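Local coordinates for putative phosphosugar isomerases (PDB 3FKJ), which probably binds a phosphorylated sugar or related carbohydrate derivative, as SIS-domain proteins do, and may isomerise it, at residues 59-64 with 165-170. Residues are numbered along the deposited sequence; the frame is centred on the assembly and turned at random.
Sequences KYFLDC and EILAQT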
ATOM      1  N   LYS A  59       9.932  -4.652   5.684  1.00 31.65           N
ATOM      2  CA  LYS A  59       9.817  -3.597   4.677  1.00 30.11           C
ATOM      3  C   LYS A  59      10.049  -2.238   5.333  1.00 30.29           C
ATOM      4  O   LYS A  59      10.913  -1.453   4.893  1.00 28.69           O
ATOM      5  CB  LYS A  59       8.443  -3.650   3.967  1.00 31.70           C
ATOM      6  CG  LYS A  59       8.240  -2.597   2.844  1.00 36.72           C
ATOM      7  CD  LYS A  59       6.907  -1.896   2.922  1.00 48.68           C
ATOM      8  CE  LYS A  59       6.593  -1.024   1.690  1.00 56.55           C
ATOM      9  NZ  LYS A  59       7.621  -0.010   1.274  1.00 48.81           N
ATOM     10  N   TYR A  60       9.323  -1.978   6.417  1.00 31.90           N
ATOM     11  CA  TYR A  60       9.411  -0.698   7.122  1.00 32.20           C
ATOM     12  C   TYR A  60      10.828  -0.430   7.672  1.00 32.32           C
ATOM     13  O   TYR A  60      11.364   0.686   7.537  1.00 33.45           O
ATOM     14  CB  TYR A  60       8.306  -0.594   8.217  1.00 30.55           C
ATOM     15  CG  TYR A  60       8.325   0.714   8.989  1.00 29.84           C
ATOM     16  CD1 TYR A  60       7.922   1.901   8.387  1.00 30.40           C
ATOM     17  CD2 TYR A  60       8.785   0.780  10.294  1.00 29.52           C
ATOM     18  CE1 TYR A  60       7.965   3.110   9.053  1.00 32.40           C
ATOM     19  CE2 TYR A  60       8.842   2.030  10.986  1.00 27.84           C
ATOM     20  CZ  TYR A  60       8.401   3.167  10.361  1.00 31.57           C
ATOM     21  OH  TYR A  60       8.434   4.386  11.013  1.00 37.57           O
ATOM     22  N   PHE A  61      11.441  -1.447   8.269  1.00 32.76           N
ATOM     23  CA  PHE A  61      12.807  -1.327   8.778  1.00 32.79           C
ATOM     24  C   PHE A  61      13.803  -0.909   7.688  1.00 31.96           C
ATOM     25  O   PHE A  61      14.627   0.014   7.868  1.00 30.65           O
ATOM     26  CB  PHE A  61      13.247  -2.658   9.432  1.00 33.94           C
ATOM     27  CG  PHE A  61      14.664  -2.662   9.945  1.00 32.30           C
ATOM     28  CD1 PHE A  61      14.971  -2.124  11.183  1.00 34.05           C
ATOM     29  CD2 PHE A  61      15.684  -3.238   9.200  1.00 34.89           C
ATOM     30  CE1 PHE A  61      16.278  -2.135  11.671  1.00 33.03           C
ATOM     31  CE2 PHE A  61      17.009  -3.273   9.679  1.00 30.04           C
ATOM     32  CZ  PHE A  61      17.306  -2.716  10.920  1.00 29.58           C
ATOM     33  N   LEU A  62      13.715  -1.565   6.541  1.00 33.55           N
ATOM     34  CA  LEU A  62      14.636  -1.275   5.454  1.00 33.47           C
ATOM     35  C   LEU A  62      14.336   0.076   4.860  1.00 31.89           C
ATOM     36  O   LEU A  62      15.246   0.820   4.571  1.00 31.91           O
ATOM     37  CB  LEU A  62      14.603  -2.370   4.381  1.00 33.55           C
ATOM     38  CG  LEU A  62      15.067  -3.766   4.835  1.00 31.94           C
ATOM     39  CD1 LEU A  62      14.726  -4.817   3.703  1.00 28.36           C
ATOM     40  CD2 LEU A  62      16.579  -3.773   5.153  1.00 24.87           C
ATOM     41  N   ASP A  63      13.071   0.406   4.661  1.00 31.91           N
ATOM     42  CA  ASP A  63      12.722   1.720   4.127  1.00 31.78           C
ATOM     43  C   ASP A  63      13.277   2.828   5.015  1.00 31.08           C
ATOM     44  O   ASP A  63      13.694   3.855   4.522  1.00 30.79           O
ATOM     45  CB  ASP A  63      11.206   1.898   4.011  1.00 29.09           C
ATOM     46  CG  ASP A  63      10.615   1.091   2.893  1.00 35.49           C
ATOM     47  OD1 ASP A  63      11.353   0.559   2.031  1.00 34.99           O
ATOM     48  OD2 ASP A  63       9.385   1.012   2.865  1.00 39.13           O
ATOM     49  N   CYS A  64      13.271   2.603   6.323  1.00 30.79           N
ATOM     50  CA  CYS A  64      13.832   3.555   7.263  1.00 32.36           C
ATOM     51  C   CYS A  64      15.353   3.564   7.320  1.00 32.34           C
ATOM     52  O   CYS A  64      15.943   4.613   7.415  1.00 33.82           O
ATOM     53  CB  CYS A  64      13.308   3.262   8.652  1.00 31.69           C
ATOM     54  SG  CYS A  64      11.568   3.660   8.874  1.00 33.00           S
ATOM     55  N   GLU A 165      19.401  -8.731   8.935  1.00 32.71           N
ATOM     56  CA  GLU A 165      20.572  -9.379   8.343  1.00 31.32           C
ATOM     57  C   GLU A 165      20.973  -8.860   6.980  1.00 31.46           C
ATOM     58  O   GLU A 165      22.165  -8.702   6.709  1.00 32.17           O
ATOM     59  CB  GLU A 165      20.375 -10.900   8.306  1.00 31.13           C
ATOM     60  CG  GLU A 165      20.391 -11.526   9.689  1.00 30.99           C
ATOM     61  CD  GLU A 165      21.733 -11.364  10.400  1.00 39.95           C
ATOM     62  OE1 GLU A 165      22.806 -11.298   9.740  1.00 36.51           O
ATOM     63  OE2 GLU A 165      21.710 -11.317  11.640  1.00 38.51           O
ATOM     64  N   ILE A 166      19.993  -8.535   6.141  1.00 34.04           N
ATOM     65  CA  ILE A 166      20.292  -7.908   4.849  1.00 31.74           C
ATOM     66  C   ILE A 166      21.020  -6.583   5.060  1.00 31.71           C
ATOM     67  O   ILE A 166      22.011  -6.326   4.419  1.00 30.42           O
ATOM     68  CB  ILE A 166      19.060  -7.768   3.945  1.00 33.17           C
ATOM     69  CG1 ILE A 166      18.554  -9.165   3.539  1.00 30.91           C
ATOM     70  CG2 ILE A 166      19.412  -6.912   2.694  1.00 30.78           C
ATOM     71  CD1 ILE A 166      17.105  -9.189   3.022  1.00 26.04           C
ATOM     72  N   LEU A 167      20.537  -5.774   5.992  1.00 32.56           N
ATOM     73  CA  LEU A 167      21.090  -4.482   6.246  1.00 31.22           C
ATOM     74  C   LEU A 167      22.437  -4.624   6.875  1.00 31.99           C
ATOM     75  O   LEU A 167      23.387  -3.991   6.438  1.00 33.53           O
ATOM     76  CB  LEU A 167      20.172  -3.646   7.180  1.00 30.59           C
ATOM     77  CG  LEU A 167      20.698  -2.255   7.618  1.00 31.05           C
ATOM     78  CD1 LEU A 167      20.714  -1.233   6.512  1.00 27.70           C
ATOM     79  CD2 LEU A 167      19.932  -1.737   8.852  1.00 32.42           C
ATOM     80  N   ALA A 168      22.526  -5.430   7.926  1.00 34.39           N
ATOM     81  CA  ALA A 168      23.767  -5.583   8.655  1.00 33.53           C
ATOM     82  C   ALA A 168      24.892  -6.106   7.753  1.00 34.16           C
ATOM     83  O   ALA A 168      26.017  -5.633   7.858  1.00 32.41           O
ATOM     84  CB  ALA A 168      23.596  -6.539   9.908  1.00 33.38           C
ATOM     85  N   GLN A 169      24.601  -7.079   6.890  1.00 31.94           N
ATOM     86  CA  GLN A 169      25.669  -7.743   6.126  1.00 32.91           C
ATOM     87  C   GLN A 169      25.996  -7.012   4.808  1.00 33.17           C
ATOM     88  O   GLN A 169      26.911  -7.402   4.102  1.00 33.07           O
ATOM     89  CB  GLN A 169      25.297  -9.208   5.846  1.00 31.62           C
ATOM     90  CG  GLN A 169      25.278 -10.100   7.093  1.00 35.02           C
ATOM     91  CD  GLN A 169      24.974 -11.547   6.786  1.00 33.32           C
ATOM     92  OE1 GLN A 169      25.522 -12.123   5.850  1.00 36.13           O
ATOM     93  NE2 GLN A 169      24.101 -12.147   7.577  1.00 28.00           N
ATOM     94  N   THR A 170      25.215  -5.974   4.477  1.00 34.60           N
ATOM     95  CA  THR A 170      25.484  -5.144   3.301  1.00 35.33           C
ATOM     96  C   THR A 170      25.910  -3.708   3.642  1.00 36.17           C
ATOM     97  O   THR A 170      26.747  -3.137   2.970  1.00 38.97           O
ATOM     98  CB  THR A 170      24.259  -5.106   2.336  1.00 33.97           C
ATOM     99  OG1 THR A 170      23.133  -4.477   2.970  1.00 30.99           O
ATOM    100  CG2 THR A 170      23.874  -6.511   1.896  1.00 30.84           C
TER
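Phe61 and Leu167 make the tightest touch between the two helices. The ring comes in with its outer end: Phe61 CE2 lies 3.4 Å from Leu167 CD2, and CZ of the same ring is almost as near to that methyl. The leucine approaches obliquely, and the two side chains cross at about a right angle. With CG anti to the backbone N (chi1 178°), the Phe61 ring is sent out toward helix 155-170. Tyr173 and Tyr311 pack edge-to-face with the same ring. Leu62 adds a looser apolar contact, its CD2 4.1 Å from Leu167 CB, the two leucine side chains lying alongside one another and pointing opposite ways.

Both helices belong to the N-terminal half of the chain, built round a five-stranded parallel sheet as in SIS domains. Helix 56-65 comes after strand 42-47 and the short helix 50-53; it touches strand 70-75 through Leu62 on Val71, and helix 155-170 also through Phe61 and Leu62 on Ala163.

Several polar side chains also bond along their own helix. Lys59 NZ forms a salt bridge to Asp63 OD2 at 2.6 Å, using the oxygen's syn lone pair. On the other helix, Gln169 NE2 donates to Glu165 OE1 (2.7 Å, 161°), while Thr170 OG1 bonds back to Ile166 O at 2.6 Å. Beyond the two segments, Gln169 NE2 also bonds to Arg28 O of helix 22-35.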